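Local structure of methyltransferase (3FQ6) at residues P8-V11 and A12-L15; E64-G67 and T68-A72. The protein belongs to the tetrapyrrole (corrin/porphyrin) methylase family and probably transfers methyl groups from S-adenosylmethionine. All blocks are in the same frame, centred on the assembly; numbering follows the deposited sequence.

Interaction 1 (P8-V11 and A12-L15); sequences PALV and ASGL
Ala12 sits one helical turn after Pro8, and its backbone N gives a hydrogen bond to Pro8 O (3.0 Å). The methyl group of Ala12 lies against the same oxygen, with Ala12 CB 3.3 Å from Pro8 O. One carbonyl therefore meets both the amide and the side chain of Ala12. Val11 also lies close to Ala12, but that nearness comes from the peptide they share.

Leu10 makes its contact mainly through its carbonyl. The hydroxyl of Ser13 turns back along the helix and donates to it, with Ser13 OG 2.6 Å from Leu10 O. OG stands between its own N and carbonyl carbon (chi1 65°), the setting from which it reaches Leu10 O. The C=O...OG angle is 138°, and the donor is tilted 23° from the carbonyl plane. Ser13 N adds a weak bond to Leu10 O and another weak one to Ala9 O. Ser13 OG also accepts a weak bond from Leu15 N (3.3 Å). The hydroxyl thus links the last turn to the chain that leaves it. The end of Leu10 lies near this group, with Leu10 CD2 4.2 Å from Ser13 OG.

Gly14 has positive phi and breaks the helical path. A side chain there would press on the carbonyl O of Ser13. The arrangement is a helix C-terminus with a serine hydroxyl bonded back to a carbonyl of the last turn.

Helix 6-12 lies on the sheet. Ala9 rests on Val107, Val109 and Ser75. Leu10 reaches Thr45, Val47 and Val109, and Ser13 touches Thr73 and Val109. Ala12 O accepts a hydrogen bond from Arg87 NH1, which ties the helix end to strand 83-87.

Interaction 2 (E64-G67 and T68-A72); sequences EYFG and TERQA
Gly67 and Arg70 close a type I beta turn through their backbones, where the chain passes from helix 55-66 into strand 71-77. Arg70 N donates to Gly67 O (3.3 Å). Gly67 takes positive phi as the chain leaves the helix, and a side chain there would crowd Thr68 N and the carbonyl O of Phe66.

The second polar link uses a side chain. Arg70 CG is anti to the backbone N (chi1 -168°), and bends at chi2 and chi3 (both 70°) bring the guanidinium back over Phe66 CB. Arg70 NH1 makes a weak hydrogen bond to Phe66 O (3.1 Å). The stronger polar partner is Ala111 O, hydrogen-bonded by Arg70 NH2.

Packing supports this pose. Phe66 CB sits 3.8 Å above the guanidinium plane of Arg70. Arg70 NH1 lies at the edge of the Phe66 ring, and the two planes are 61° apart. Phe66 also packs on Leu110 and meets Phe62 edge-to-face. Replacing Arg70 by an alanine is likely to take these donors from Ala111 O and Phe66 O and to uncover Phe66 CB.

The positive guanidinium, set at a helix C-terminus, probably offsets the partial negative charge of the carbonyls there.

Interactions 1 and 2 both end a helix, and each uses a glycine with positive phi to leave it. Interaction 1 is partly buried, with Leu10 and Ser13 packed onto the sheet. Interaction 2 is a surface contact in which Phe66 is the buried member. Their chemistry differs: a neutral hydroxyl binds a carbonyl in 8-15, while in 64-72 a charged guanidinium reaches a helix-end carbonyl only weakly and holds Ala111 O as well. Their centres are about 17 Å apart. They meet where Leu15 CD1 packs 4.3 Å from Gln71 O. Both also rest on strand 105-110, interaction 1 at Val107 and Val109 and interaction 2 at Leu110.

Interaction 1 (P8-V11 and A12-L15)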
loop_
_atom_site.group_PDB
_atom_site.type_symbol
_atom_site.label_atom_id
_atom_site.label_comp_id
_atom_site.label_asym_id
_atom_site.label_seq_id
_atom_site.Cartn_x
_atom_site.Cartn_y
_atom_site.Cartn_z
ATOM N N PRO A 8 -1.184 -3.969 13.034
ATOM C CA PRO A 8 -0.510 -2.747 13.539
ATOM C C PRO A 8 -0.503 -1.606 12.500
ATOM O O PRO A 8 -0.806 -0.461 12.842
ATOM C CB PRO A 8 0.907 -3.234 13.850
ATOM C CG PRO A 8 0.711 -4.714 14.243
ATOM C CD PRO A 8 -0.442 -5.211 13.408
ATOM N N ALA A 9 -0.213 -1.928 11.240
ATOM C CA ALA A 9 -0.241 -0.923 10.156
ATOM C C ALA A 9 -1.637 -0.351 9.885
ATOM O O ALA A 9 -1.781 0.837 9.576
ATOM C CB ALA A 9 0.377 -1.479 8.865
ATOM N N LEU A 10 -2.662 -1.191 9.997
ATOM C CA LEU A 10 -4.033 -0.732 9.780
ATOM C C LEU A 10 -4.392 0.352 10.787
ATOM O O LEU A 10 -4.789 1.440 10.401
ATOM C CB LEU A 10 -5.035 -1.871 9.861
ATOM C CG LEU A 10 -6.200 -1.825 8.868
ATOM C CD1 LEU A 10 -7.396 -2.403 9.544
ATOM C CD2 LEU A 10 -6.541 -0.447 8.308
ATOM N N VAL A 11 -4.196 0.048 12.065
ATOM C CA VAL A 11 -4.441 0.977 13.163
ATOM C C VAL A 11 -3.632 2.250 13.012
ATOM O O VAL A 11 -4.168 3.346 13.216
ATOM C CB VAL A 11 -4.048 0.341 14.513
ATOM C CG1 VAL A 11 -4.392 1.264 15.658
ATOM C CG2 VAL A 11 -4.704 -1.043 14.670
ATOM N N ALA A 12 -2.346 2.098 12.669
ATOM C CA ALA A 12 -1.404 3.215 12.625
ATOM C C ALA A 12 -1.661 4.177 11.452
ATOM O O ALA A 12 -1.289 5.361 11.511
ATOM C CB ALA A 12 0.014 2.692 12.562
ATOM N N SER A 13 -2.294 3.678 10.392
ATOM C CA SER A 13 -2.527 4.479 9.202
ATOM C C SER A 13 -3.438 5.695 9.367
ATOM O O SER A 13 -3.391 6.589 8.540
ATOM C CB SER A 13 -3.074 3.597 8.079
ATOM O OG SER A 13 -4.362 3.087 8.418
ATOM N N GLY A 14 -4.287 5.720 10.388
ATOM C CA GLY A 14 -5.238 6.831 10.561
ATOM C C GLY A 14 -6.473 6.663 9.689
ATOM O O GLY A 14 -7.447 7.393 9.830
ATOM N N LEU A 15 -6.429 5.662 8.811
ATOM C CA LEU A 15 -7.494 5.359 7.850
ATOM C C LEU A 15 -8.668 4.543 8.417
ATOM O O LEU A 15 -8.489 3.766 9.371
ATOM C CB LEU A 15 -6.871 4.717 6.585
ATOM C CG LEU A 15 -5.811 5.603 5.881
ATOM C CD1 LEU A 15 -5.038 4.877 4.740
ATOM C CD2 LEU A 15 -6.365 7.016 5.450
#

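Interaction 2 (E64-G67 and T68-A72)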
loop_
_atom_site.group_PDB
_atom_site.type_symbol
_atom_site.label_atom_id
_atom_site.label_comp_id
_atom_site.label_asym_id
_atom_site.label_seq_id
_atom_site.Cartn_x
_atom_site.Cartn_y
_atom_site.Cartn_z
ATOM N N GLU A 64 -1.887 5.556 -10.918
ATOM C CA GLU A 64 -2.552 5.427 -12.223
ATOM C C GLU A 64 -4.024 5.073 -11.971
ATOM O O GLU A 64 -4.940 5.745 -12.436
ATOM C CB GLU A 64 -1.886 4.260 -12.951
ATOM C CG GLU A 64 -1.472 4.372 -14.380
ATOM C CD GLU A 64 -0.665 3.123 -14.783
ATOM O OE1 GLU A 64 -1.239 2.186 -15.381
ATOM O OE2 GLU A 64 0.544 3.053 -14.457
ATOM N N TYR A 65 -4.233 4.027 -11.181
ATOM C CA TYR A 65 -5.575 3.475 -10.960
ATOM C C TYR A 65 -6.442 4.144 -9.892
ATOM O O TYR A 65 -7.647 4.196 -10.036
ATOM C CB TYR A 65 -5.500 1.979 -10.693
ATOM C CG TYR A 65 -5.275 1.132 -11.930
ATOM C CD1 TYR A 65 -4.012 0.987 -12.468
ATOM C CD2 TYR A 65 -6.338 0.472 -12.566
ATOM C CE1 TYR A 65 -3.799 0.208 -13.595
ATOM C CE2 TYR A 65 -6.131 -0.326 -13.674
ATOM C CZ TYR A 65 -4.850 -0.464 -14.191
ATOM O OH TYR A 65 -4.600 -1.244 -15.339
ATOM N N PHE A 66 -5.821 4.646 -8.839
ATOM C CA PHE A 66 -6.521 5.198 -7.666
ATOM C C PHE A 66 -6.438 6.707 -7.579
ATOM O O PHE A 66 -7.212 7.292 -6.840
ATOM C CB PHE A 66 -5.958 4.595 -6.360
ATOM C CG PHE A 66 -5.976 3.103 -6.348
ATOM C CD1 PHE A 66 -7.172 2.409 -6.537
ATOM C CD2 PHE A 66 -4.821 2.380 -6.199
ATOM C CE1 PHE A 66 -7.205 1.016 -6.563
ATOM C CE2 PHE A 66 -4.856 0.969 -6.247
ATOM C CZ PHE A 66 -6.049 0.297 -6.429
ATOM N N GLY A 67 -5.501 7.325 -8.309
ATOM C CA GLY A 67 -5.362 8.773 -8.290
ATOM C C GLY A 67 -4.174 9.194 -7.441
ATOM O O GLY A 67 -3.874 8.562 -6.430
ATOM N N THR A 68 -3.497 10.266 -7.864
ATOM C CA THR A 68 -2.309 10.776 -7.153
ATOM C C THR A 68 -2.577 11.338 -5.758
ATOM O O THR A 68 -1.665 11.381 -4.924
ATOM C CB THR A 68 -1.515 11.857 -7.949
ATOM O OG1 THR A 68 -2.356 12.997 -8.198
ATOM C CG2 THR A 68 -0.974 11.297 -9.267
ATOM N N GLU A 69 -3.794 11.783 -5.484
ATOM C CA GLU A 69 -4.066 12.293 -4.141
ATOM C C GLU A 69 -4.549 11.230 -3.151
ATOM O O GLU A 69 -4.803 11.537 -1.985
ATOM C CB GLU A 69 -5.019 13.481 -4.200
ATOM C CG GLU A 69 -4.399 14.701 -4.881
ATOM C CD GLU A 69 -3.131 15.190 -4.154
ATOM O OE1 GLU A 69 -1.992 14.892 -4.613
ATOM O OE2 GLU A 69 -3.278 15.855 -3.102
ATOM N N ARG A 70 -4.651 9.985 -3.587
ATOM C CA ARG A 70 -5.159 8.973 -2.691
ATOM C C ARG A 70 -4.208 8.843 -1.494
ATOM O O ARG A 70 -2.993 8.849 -1.656
ATOM C CB ARG A 70 -5.348 7.632 -3.408
ATOM C CG ARG A 70 -6.170 6.604 -2.583
ATOM C CD ARG A 70 -7.693 6.941 -2.434
ATOM N NE ARG A 70 -8.367 6.770 -3.710
ATOM C CZ ARG A 70 -8.936 5.650 -4.151
ATOM N NH1 ARG A 70 -9.452 5.657 -5.367
ATOM N NH2 ARG A 70 -8.999 4.541 -3.403
ATOM N N GLN A 71 -4.761 8.760 -0.295
ATOM C CA GLN A 71 -3.949 8.625 0.887
ATOM C C GLN A 71 -3.548 7.157 1.056
ATOM O O GLN A 71 -4.341 6.225 0.767
ATOM C CB GLN A 71 -4.699 9.150 2.115
ATOM C CG GLN A 71 -4.690 10.665 2.232
ATOM C CD GLN A 71 -3.304 11.221 2.556
ATOM O OE1 GLN A 71 -2.592 10.698 3.430
ATOM N NE2 GLN A 71 -2.912 12.281 1.850
ATOM N N ALA A 72 -2.312 6.957 1.492
ATOM C CA ALA A 72 -1.822 5.644 1.863
ATOM C C ALA A 72 -0.723 5.706 2.928
ATOM O O ALA A 72 -0.163 6.781 3.220
ATOM C CB ALA A 72 -1.339 4.846 0.603
#